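Local coordinates for protein hydrazine synthase subunit alpha (Candidatus Kuenenia stuttgartiensis, PDB 5C2V) that condenses hydroxylamine, made in the gamma subunit, with ammonia to yield hydrazine as the heme c-containing alpha subunit of the anammox hydrazine synthase complex, at residues D[129-137]-D[391-399]; D[509-520]-D[587-595]. All coordinates share one frame; numbering follows the deposited sequence.

The two contacts lie in different parts of the alpha subunit, with centres 36 Å apart and nearest atoms about 12 Å apart. They share no strand or sheet. Contact 1 comes first along the chain and is complete before contact 2 begins. It belongs to the N-terminal domain with its six-bladed beta-propeller, where the end of strand 124-131 meets the loop between strands 381-387 and 401-403, beside the gamma subunit. Contact 2 involves the middle domain, which carries the pentacoordinated heme c. There a later loop bridges the second of two successive strands at one residue. In both, a segment without regular structure lies against a strand and the loop next to it.

Contact 1 (D[129-137]-D[391-399])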
loop_
_atom_site.group_PDB
_atom_site.type_symbol
_atom_site.label_atom_id
_atom_site.label_comp_id
_atom_site.label_asym_id
_atom_site.label_seq_id
_atom_site.Cartn_x
_atom_site.Cartn_y
_atom_site.Cartn_z
ATOM N N ILE D 129 -1.394 27.409 -23.580
ATOM C CA ILE D 129 -0.548 26.903 -24.658
ATOM C C ILE D 129 -1.225 27.119 -26.004
ATOM O O ILE D 129 -2.451 27.232 -26.084
ATOM C CB ILE D 129 -0.224 25.400 -24.500
ATOM C CG1 ILE D 129 -1.511 24.572 -24.478
ATOM C CG2 ILE D 129 0.615 25.147 -23.254
ATOM C CD1 ILE D 129 -1.276 23.079 -24.480
ATOM N N TYR D 130 -0.422 27.176 -27.062
ATOM C CA TYR D 130 -0.956 27.320 -28.408
ATOM C C TYR D 130 -1.151 25.960 -29.060
ATOM O O TYR D 130 -0.256 25.115 -29.048
ATOM C CB TYR D 130 -0.038 28.186 -29.273
ATOM C CG TYR D 130 0.014 29.637 -28.854
ATOM C CD1 TYR D 130 -1.098 30.460 -28.990
ATOM C CD2 TYR D 130 1.176 30.189 -28.334
ATOM C CE1 TYR D 130 -1.055 31.788 -28.612
ATOM C CE2 TYR D 130 1.230 31.517 -27.954
ATOM C CZ TYR D 130 0.111 32.312 -28.095
ATOM O OH TYR D 130 0.157 33.634 -27.719
ATOM N N TYR D 131 -2.338 25.754 -29.614
ATOM C CA TYR D 131 -2.631 24.558 -30.384
ATOM C C TYR D 131 -3.083 24.992 -31.762
ATOM O O TYR D 131 -4.101 25.663 -31.897
ATOM C CB TYR D 131 -3.705 23.713 -29.704
ATOM C CG TYR D 131 -4.001 22.413 -30.413
ATOM C CD1 TYR D 131 -3.053 21.401 -30.467
ATOM C CD2 TYR D 131 -5.229 22.196 -31.025
ATOM C CE1 TYR D 131 -3.317 20.209 -31.111
ATOM C CE2 TYR D 131 -5.503 21.006 -31.672
ATOM C CZ TYR D 131 -4.543 20.017 -31.711
ATOM O OH TYR D 131 -4.807 18.828 -32.351
ATOM N N ALA D 132 -2.355 24.599 -32.795
ATOM C CA ALA D 132 -2.651 25.151 -34.100
ATOM C C ALA D 132 -3.682 24.274 -34.793
ATOM O O ALA D 132 -3.390 23.161 -35.233
ATOM C CB ALA D 132 -1.386 25.266 -34.917
ATOM N N ALA D 133 -4.895 24.808 -34.888
ATOM C CA ALA D 133 -6.039 24.077 -35.409
ATOM C C ALA D 133 -6.545 24.741 -36.678
ATOM O O ALA D 133 -7.124 25.825 -36.634
ATOM C CB ALA D 133 -7.144 24.007 -34.367
ATOM N N GLY D 134 -6.333 24.080 -37.809
ATOM C CA GLY D 134 -6.631 24.682 -39.093
ATOM C C GLY D 134 -5.607 25.743 -39.446
ATOM O O GLY D 134 -5.747 26.446 -40.444
ATOM N N SER D 135 -4.585 25.877 -38.603
ATOM C CA SER D 135 -3.466 26.769 -38.879
ATOM C C SER D 135 -2.162 25.984 -38.891
ATOM O O SER D 135 -1.698 25.528 -37.856
ATOM C CB SER D 135 -3.397 27.890 -37.840
ATOM O OG SER D 135 -4.686 28.400 -37.548
ATOM N N ILE D 136 -1.563 25.842 -40.063
ATOM C CA ILE D 136 -0.279 25.169 -40.175
ATOM C C ILE D 136 0.700 26.150 -40.797
ATOM O O ILE D 136 1.713 26.503 -40.194
ATOM C CB ILE D 136 -0.372 23.877 -41.006
ATOM C CG1 ILE D 136 -1.285 22.871 -40.301
ATOM C CG2 ILE D 136 1.005 23.269 -41.212
ATOM C CD1 ILE D 136 -0.881 22.570 -38.872
ATOM N N GLU D 137 0.388 26.580 -42.016
ATOM C CA GLU D 137 1.135 27.642 -42.670
ATOM C C GLU D 137 0.467 28.996 -42.441
ATOM O O GLU D 137 -0.760 29.094 -42.382
ATOM C CB GLU D 137 1.262 27.361 -44.165
ATOM C CG GLU D 137 0.067 26.642 -44.763
ATOM C CD GLU D 137 0.285 26.255 -46.212
ATOM O OE1 GLU D 137 1.264 25.531 -46.489
ATOM O OE2 GLU D 137 -0.523 26.668 -47.071
ATOM N N LYS D 391 8.985 26.427 -33.212
ATOM C CA LYS D 391 8.406 25.138 -32.861
ATOM C C LYS D 391 7.597 24.554 -34.008
ATOM O O LYS D 391 6.785 25.247 -34.621
ATOM C CB LYS D 391 7.517 25.267 -31.624
ATOM C CG LYS D 391 8.266 25.613 -30.356
ATOM C CD LYS D 391 7.307 25.789 -29.198
ATOM C CE LYS D 391 8.053 26.102 -27.921
ATOM N NZ LYS D 391 7.117 26.337 -26.790
ATOM N N TYR D 392 7.820 23.276 -34.293
ATOM C CA TYR D 392 7.025 22.579 -35.291
ATOM C C TYR D 392 5.601 22.422 -34.778
ATOM O O TYR D 392 5.377 22.315 -33.572
ATOM C CB TYR D 392 7.633 21.216 -35.622
ATOM C CG TYR D 392 7.086 20.605 -36.891
ATOM C CD1 TYR D 392 7.501 21.058 -38.136
ATOM C CD2 TYR D 392 6.157 19.575 -36.845
ATOM C CE1 TYR D 392 7.007 20.506 -39.300
ATOM C CE2 TYR D 392 5.655 19.014 -38.005
ATOM C CZ TYR D 392 6.084 19.484 -39.229
ATOM O OH TYR D 392 5.589 18.929 -40.387
ATOM N N LYS D 393 4.637 22.415 -35.691
ATOM C CA LYS D 393 3.235 22.329 -35.304
ATOM C C LYS D 393 2.727 20.893 -35.330
ATOM O O LYS D 393 2.908 20.182 -36.319
ATOM C CB LYS D 393 2.374 23.202 -36.217
ATOM C CG LYS D 393 2.575 24.692 -36.013
ATOM C CD LYS D 393 1.812 25.496 -37.054
ATOM C CE LYS D 393 2.080 26.984 -36.908
ATOM N NZ LYS D 393 0.967 27.805 -37.462
ATOM N N PRO D 394 2.094 20.460 -34.231
ATOM C CA PRO D 394 1.470 19.136 -34.153
ATOM C C PRO D 394 0.202 19.063 -34.993
ATOM O O PRO D 394 -0.379 20.096 -35.324
ATOM C CB PRO D 394 1.145 18.981 -32.660
ATOM C CG PRO D 394 1.953 20.033 -31.964
ATOM C CD PRO D 394 2.052 21.160 -32.938
ATOM N N ARG D 395 -0.217 17.848 -35.327
ATOM C CA ARG D 395 -1.423 17.634 -36.115
ATOM C C ARG D 395 -2.655 18.139 -35.373
ATOM O O ARG D 395 -2.730 18.040 -34.148
ATOM C CB ARG D 395 -1.573 16.149 -36.444
ATOM C CG ARG D 395 -0.295 15.525 -36.974
ATOM C CD ARG D 395 -0.289 14.015 -36.820
ATOM N NE ARG D 395 1.008 13.453 -37.186
ATOM C CZ ARG D 395 1.173 12.277 -37.782
ATOM N NH1 ARG D 395 0.119 11.530 -38.079
ATOM N NH2 ARG D 395 2.391 11.848 -38.080
ATOM N N TRP D 396 -3.615 18.690 -36.108
ATOM C CA TRP D 396 -4.866 19.112 -35.491
ATOM C C TRP D 396 -5.981 18.129 -35.834
ATOM O O TRP D 396 -6.237 17.836 -37.003
ATOM C CB TRP D 396 -5.239 20.541 -35.907
ATOM C CG TRP D 396 -5.606 20.722 -37.348
ATOM C CD1 TRP D 396 -4.751 20.896 -38.397
ATOM C CD2 TRP D 396 -6.930 20.778 -37.895
ATOM N NE1 TRP D 396 -5.459 21.042 -39.565
ATOM C CE2 TRP D 396 -6.799 20.974 -39.284
ATOM C CE3 TRP D 396 -8.212 20.674 -37.347
ATOM C CZ2 TRP D 396 -7.902 21.068 -40.132
ATOM C CZ3 TRP D 396 -9.304 20.767 -38.189
ATOM C CH2 TRP D 396 -9.142 20.963 -39.566
ATOM N N ILE D 397 -6.626 17.610 -34.795
ATOM C CA ILE D 397 -7.635 16.570 -34.942
ATOM C C ILE D 397 -9.020 17.170 -35.174
ATOM O O ILE D 397 -9.360 18.204 -34.600
ATOM C CB ILE D 397 -7.669 15.654 -33.699
ATOM C CG1 ILE D 397 -6.249 15.237 -33.306
ATOM C CG2 ILE D 397 -8.537 14.428 -33.946
ATOM C CD1 ILE D 397 -5.508 14.485 -34.391
ATOM N N ASN D 398 -9.807 16.519 -36.025
ATOM C CA ASN D 398 -11.157 16.973 -36.334
ATOM C C ASN D 398 -12.088 16.927 -35.126
ATOM O O ASN D 398 -12.190 15.903 -34.450
ATOM C CB ASN D 398 -11.748 16.135 -37.469
ATOM C CG ASN D 398 -11.005 16.318 -38.778
ATOM O OD1 ASN D 398 -11.313 17.218 -39.558
ATOM N ND2 ASN D 398 -10.022 15.461 -39.025
ATOM N N THR D 399 -12.767 18.040 -34.863
ATOM C CA THR D 399 -13.713 18.117 -33.756
ATOM C C THR D 399 -15.156 18.008 -34.239
ATOM O O THR D 399 -15.560 18.664 -35.198
ATOM C CB THR D 399 -13.549 19.424 -32.960
ATOM O OG1 THR D 399 -14.673 19.593 -32.085
ATOM C CG2 THR D 399 -13.463 20.619 -33.897
#
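The loop leaving strand 124-131 of the N-terminal domain packs on the extended segment 391-399, with one face of the Trp396 ring against the backbone at Gly134. CG of Trp396 sits between its own backbone N and carbonyl carbon (chi1 68°), which lifts the indole toward 129-137. Gly134 N lies 3.3 Å above the ring plane, toward the rim. Gly134 CA makes a CH-pi contact with the five-membered ring, 3.9 Å from its centroid. Ile136 adds an apolar contact, its CD1 4.2 Å from Trp396 CD1. The CB atoms of Ala133 and Trp396 also meet.

Tyr131 reaches segment 391-399 with its hydroxyl. The ring swings away from its own backbone N (chi1 -177°), and Tyr131 OH accepts a hydrogen bond from Ile397 N at 3.3 Å, with an N-H...O angle of 149°. The same OH is bonded to Gly237 O, so this buried group is gripped by two backbone partners.

Lys393 runs extended past the methyl of Ala132, its CD 3.9 Å from Ala132 CB. Lys393 NZ donates to Ile136 O at 3.1 Å, approaching from above the carbonyl plane. Trp86 provides a cation-pi partner for the same lysine.

Arg20 of the gamma subunit binds Lys393 O and packs on Ile136, so the contact forms part of the interface with the gamma subunit. The arrangement is a loop docked at the end of a strand in the propeller-containing N-terminal domain, with a tryptophan face against the peptide backbone.

Contact 2 (D[509-520]-D[587-595]); sequences QYVESDGSTVTS and HYDSPFAFR
Ser520 has the most surface buried here, followed by Pro591 and Gln509. Ser520 forms a single beta bridge with Phe592. Ser520 N donates to Pro591 O at 2.9 Å, and Ser520 O accepts from Ala593 N at 3.2 Å. Ser520 CB rests over one face of the Phe592 ring, 3.8 Å from the centroid, in a CH-pi contact. The phenyl ring is placed there by a CG anti to its own carbonyl carbon (chi1 -71°). CB of Ser590 packs on Val518 CG2 just before the bridge.

Pro591 supplies the carbonyl at the centre. Besides Ser520 N, Pro591 O accepts from Thr519 OG1 at 3.0 Å. The two donors come from opposite faces of the carbonyl plane, so this O is held from both. The Pro591 ring crosses Tyr510 at about a right angle, with Pro591 CG 4.0 Å from Tyr510 OH.

Gln509 bends at chi2 (60°), bringing its amide back toward the loop. Gln509 NE2 makes a weak hydrogen bond to Phe592 O at 3.2 Å. Gln509 CD meets the edge of the Phe594 ring, and the amide is turned 47° from the ring plane. Gln509 OE1 lies 3.8 Å from Pro591 CB.

Gln509 lies near the end of strand 503-510 and Ser520 on strand 517-522. A type I turn from Glu512 to Gly515 lies between these strands, yet they belong to different sheets. Strand 503-510 pairs with 461-467, and strand 517-522 with 428-433. Segment 587-595 crosses beside both strands, while Thr430 of strand 428-433 touches Ser520 and Ser590, and Val608 of strand 605-609 packs on Phe594.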
loop_
_atom_site.group_PDB
_atom_site.type_symbol
_atom_site.label_atom_id
_atom_site.label_comp_id
_atom_site.label_asym_id
_atom_site.label_seq_id
_atom_site.Cartn_x
_atom_site.Cartn_y
_atom_site.Cartn_z
ATOM N N GLN D 509 -29.492 1.687 -16.750
ATOM C CA GLN D 509 -29.619 1.135 -18.097
ATOM C C GLN D 509 -29.394 -0.372 -18.102
ATOM O O GLN D 509 -28.458 -0.861 -17.481
ATOM C CB GLN D 509 -28.637 1.815 -19.051
ATOM C CG GLN D 509 -28.864 1.461 -20.509
ATOM C CD GLN D 509 -30.249 1.847 -20.987
ATOM O OE1 GLN D 509 -30.938 1.057 -21.632
ATOM N NE2 GLN D 509 -30.665 3.068 -20.672
ATOM N N TYR D 510 -30.244 -1.109 -18.809
ATOM C CA TYR D 510 -30.144 -2.566 -18.815
ATOM C C TYR D 510 -28.888 -3.049 -19.539
ATOM O O TYR D 510 -28.306 -2.328 -20.348
ATOM C CB TYR D 510 -31.391 -3.195 -19.448
ATOM C CG TYR D 510 -31.629 -2.838 -20.901
ATOM C CD1 TYR D 510 -31.060 -3.587 -21.925
ATOM C CD2 TYR D 510 -32.441 -1.766 -21.248
ATOM C CE1 TYR D 510 -31.281 -3.268 -23.253
ATOM C CE2 TYR D 510 -32.669 -1.441 -22.573
ATOM C CZ TYR D 510 -32.087 -2.195 -23.571
ATOM O OH TYR D 510 -32.310 -1.875 -24.890
ATOM N N VAL D 511 -28.477 -4.275 -19.227
ATOM C CA VAL D 511 -27.307 -4.883 -19.848
ATOM C C VAL D 511 -27.704 -6.141 -20.617
ATOM O O VAL D 511 -28.468 -6.967 -20.117
ATOM C CB VAL D 511 -26.229 -5.233 -18.796
ATOM C CG1 VAL D 511 -25.090 -6.020 -19.427
ATOM C CG2 VAL D 511 -25.701 -3.970 -18.140
ATOM N N GLU D 512 -27.185 -6.279 -21.834
ATOM C CA GLU D 512 -27.490 -7.428 -22.678
ATOM C C GLU D 512 -26.917 -8.714 -22.092
ATOM O O GLU D 512 -26.013 -8.679 -21.257
ATOM C CB GLU D 512 -26.953 -7.213 -24.096
ATOM C CG GLU D 512 -27.540 -6.009 -24.817
ATOM C CD GLU D 512 -28.985 -6.215 -25.229
ATOM O OE1 GLU D 512 -29.650 -5.217 -25.578
ATOM O OE2 GLU D 512 -29.454 -7.372 -25.215
ATOM N N SER D 513 -27.455 -9.846 -22.536
ATOM C CA SER D 513 -27.065 -11.154 -22.018
ATOM C C SER D 513 -25.586 -11.471 -22.237
ATOM O O SER D 513 -25.023 -12.319 -21.547
ATOM C CB SER D 513 -27.924 -12.249 -22.657
ATOM O OG SER D 513 -27.663 -12.356 -24.046
ATOM N N ASP D 514 -24.961 -10.794 -23.196
ATOM C CA ASP D 514 -23.549 -11.022 -23.486
ATOM C C ASP D 514 -22.654 -10.045 -22.727
ATOM O O ASP D 514 -21.433 -10.062 -22.882
ATOM C CB ASP D 514 -23.285 -10.923 -24.992
ATOM C CG ASP D 514 -23.488 -9.520 -25.530
ATOM O OD1 ASP D 514 -24.314 -8.775 -24.964
ATOM O OD2 ASP D 514 -22.820 -9.164 -26.525
ATOM N N GLY D 515 -23.267 -9.193 -21.912
ATOM C CA GLY D 515 -22.523 -8.259 -21.085
ATOM C C GLY D 515 -22.327 -6.898 -21.726
ATOM O O GLY D 515 -21.626 -6.045 -21.183
ATOM N N SER D 516 -22.950 -6.694 -22.882
ATOM C CA SER D 516 -22.836 -5.428 -23.597
ATOM C C SER D 516 -23.942 -4.460 -23.196
ATOM O O SER D 516 -25.087 -4.864 -22.993
ATOM C CB SER D 516 -22.867 -5.660 -25.109
ATOM O OG SER D 516 -24.088 -6.255 -25.510
ATOM N N THR D 517 -23.597 -3.183 -23.076
ATOM C CA THR D 517 -24.588 -2.165 -22.751
ATOM C C THR D 517 -24.283 -0.854 -23.468
ATOM O O THR D 517 -23.129 -0.546 -23.754
ATOM C CB THR D 517 -24.668 -1.912 -21.229
ATOM O OG1 THR D 517 -25.760 -1.029 -20.944
ATOM C CG2 THR D 517 -23.374 -1.302 -20.711
ATOM N N VAL D 518 -25.330 -0.095 -23.772
ATOM C CA VAL D 518 -25.183 1.195 -24.434
ATOM C C VAL D 518 -26.303 2.125 -23.983
ATOM O O VAL D 518 -27.431 1.682 -23.760
ATOM C CB VAL D 518 -25.195 1.046 -25.977
ATOM C CG1 VAL D 518 -26.480 0.376 -26.445
ATOM C CG2 VAL D 518 -25.007 2.396 -26.658
ATOM N N THR D 519 -25.998 3.410 -23.827
ATOM C CA THR D 519 -27.024 4.351 -23.398
ATOM C C THR D 519 -26.781 5.784 -23.856
ATOM O O THR D 519 -25.659 6.169 -24.203
ATOM C CB THR D 519 -27.167 4.361 -21.862
ATOM O OG1 THR D 519 -28.418 4.956 -21.500
ATOM C CG2 THR D 519 -26.034 5.146 -21.224
ATOM N N SER D 520 -27.864 6.556 -23.856
ATOM C CA SER D 520 -27.815 7.994 -24.071
ATOM C C SER D 520 -28.035 8.696 -22.736
ATOM O O SER D 520 -28.842 8.251 -21.920
ATOM C CB SER D 520 -28.872 8.432 -25.088
ATOM O OG SER D 520 -28.760 7.701 -26.296
ATOM N N HIS D 587 -30.080 11.060 -34.605
ATOM C CA HIS D 587 -28.691 11.177 -34.170
ATOM C C HIS D 587 -28.257 9.897 -33.467
ATOM O O HIS D 587 -27.216 9.320 -33.782
ATOM C CB HIS D 587 -28.508 12.375 -33.234
ATOM C CG HIS D 587 -28.601 13.705 -33.917
ATOM N ND1 HIS D 587 -29.302 14.766 -33.386
ATOM C CD2 HIS D 587 -28.068 14.150 -35.078
ATOM C CE1 HIS D 587 -29.205 15.805 -34.195
ATOM N NE2 HIS D 587 -28.460 15.458 -35.230
ATOM N N TYR D 588 -29.069 9.465 -32.505
ATOM C CA TYR D 588 -28.845 8.213 -31.789
ATOM C C TYR D 588 -30.165 7.524 -31.470
ATOM O O TYR D 588 -31.122 8.166 -31.035
ATOM C CB TYR D 588 -28.068 8.450 -30.493
ATOM C CG TYR D 588 -26.608 8.779 -30.686
ATOM C CD1 TYR D 588 -25.723 7.833 -31.187
ATOM C CD2 TYR D 588 -26.111 10.028 -30.348
ATOM C CE1 TYR D 588 -24.384 8.129 -31.358
ATOM C CE2 TYR D 588 -24.777 10.332 -30.513
ATOM C CZ TYR D 588 -23.917 9.381 -31.019
ATOM O OH TYR D 588 -22.585 9.684 -31.186
ATOM N N ASP D 589 -30.214 6.217 -31.698
ATOM C CA ASP D 589 -31.394 5.426 -31.370
ATOM C C ASP D 589 -31.272 4.688 -30.037
ATOM O O ASP D 589 -32.150 3.907 -29.676
ATOM C CB ASP D 589 -31.687 4.431 -32.491
ATOM C CG ASP D 589 -31.994 5.116 -33.805
ATOM O OD1 ASP D 589 -33.087 5.709 -33.922
ATOM O OD2 ASP D 589 -31.145 5.061 -34.717
ATOM N N SER D 590 -30.175 4.911 -29.320
ATOM C CA SER D 590 -29.968 4.260 -28.027
ATOM C C SER D 590 -30.876 4.854 -26.951
ATOM O O SER D 590 -31.122 6.060 -26.940
ATOM C CB SER D 590 -28.503 4.369 -27.598
ATOM O OG SER D 590 -28.087 5.721 -27.539
ATOM N N PRO D 591 -31.383 4.002 -26.045
ATOM C CA PRO D 591 -32.282 4.436 -24.967
ATOM C C PRO D 591 -31.603 5.346 -23.947
ATOM O O PRO D 591 -30.416 5.183 -23.662
ATOM C CB PRO D 591 -32.705 3.116 -24.306
ATOM C CG PRO D 591 -32.421 2.060 -25.321
ATOM C CD PRO D 591 -31.213 2.539 -26.060
ATOM N N PHE D 592 -32.358 6.300 -23.412
ATOM C CA PHE D 592 -31.866 7.172 -22.351
ATOM C C PHE D 592 -31.919 6.467 -21.000
ATOM O O PHE D 592 -32.695 5.530 -20.813
ATOM C CB PHE D 592 -32.670 8.472 -22.307
ATOM C CG PHE D 592 -32.395 9.390 -23.462
ATOM C CD1 PHE D 592 -33.123 9.285 -24.636
ATOM C CD2 PHE D 592 -31.405 10.353 -23.378
ATOM C CE1 PHE D 592 -32.871 10.125 -25.702
ATOM C CE2 PHE D 592 -31.147 11.197 -24.441
ATOM C CZ PHE D 592 -31.881 11.083 -25.605
ATOM N N ALA D 593 -31.084 6.916 -20.067
ATOM C CA ALA D 593 -31.020 6.316 -18.738
ATOM C C ALA D 593 -32.367 6.384 -18.022
ATOM O O ALA D 593 -32.953 7.457 -17.874
ATOM C CB ALA D 593 -29.945 6.996 -17.905
ATOM N N PHE D 594 -32.846 5.228 -17.576
ATOM C CA PHE D 594 -34.139 5.131 -16.906
ATOM C C PHE D 594 -34.033 5.576 -15.452
ATOM O O PHE D 594 -32.986 5.428 -14.824
ATOM C CB PHE D 594 -34.677 3.700 -16.984
ATOM C CG PHE D 594 -34.929 3.220 -18.388
ATOM C CD1 PHE D 594 -33.888 2.757 -19.175
ATOM C CD2 PHE D 594 -36.210 3.226 -18.916
ATOM C CE1 PHE D 594 -34.117 2.314 -20.465
ATOM C CE2 PHE D 594 -36.445 2.782 -20.204
ATOM C CZ PHE D 594 -35.398 2.326 -20.979
ATOM N N ARG D 595 -35.123 6.117 -14.920
ATOM C CA ARG D 595 -35.119 6.658 -13.566
ATOM C C ARG D 595 -35.225 5.577 -12.489
ATOM O O ARG D 595 -34.517 5.629 -11.484
ATOM C CB ARG D 595 -36.255 7.671 -13.401
ATOM C CG ARG D 595 -36.507 8.096 -11.964
ATOM C CD ARG D 595 -37.451 9.283 -11.887
ATOM N NE ARG D 595 -36.737 10.555 -11.946
ATOM C CZ ARG D 595 -36.722 11.445 -10.959
ATOM N NH1 ARG D 595 -37.390 11.207 -9.840
ATOM N NH2 ARG D 595 -36.045 12.576 -11.095
#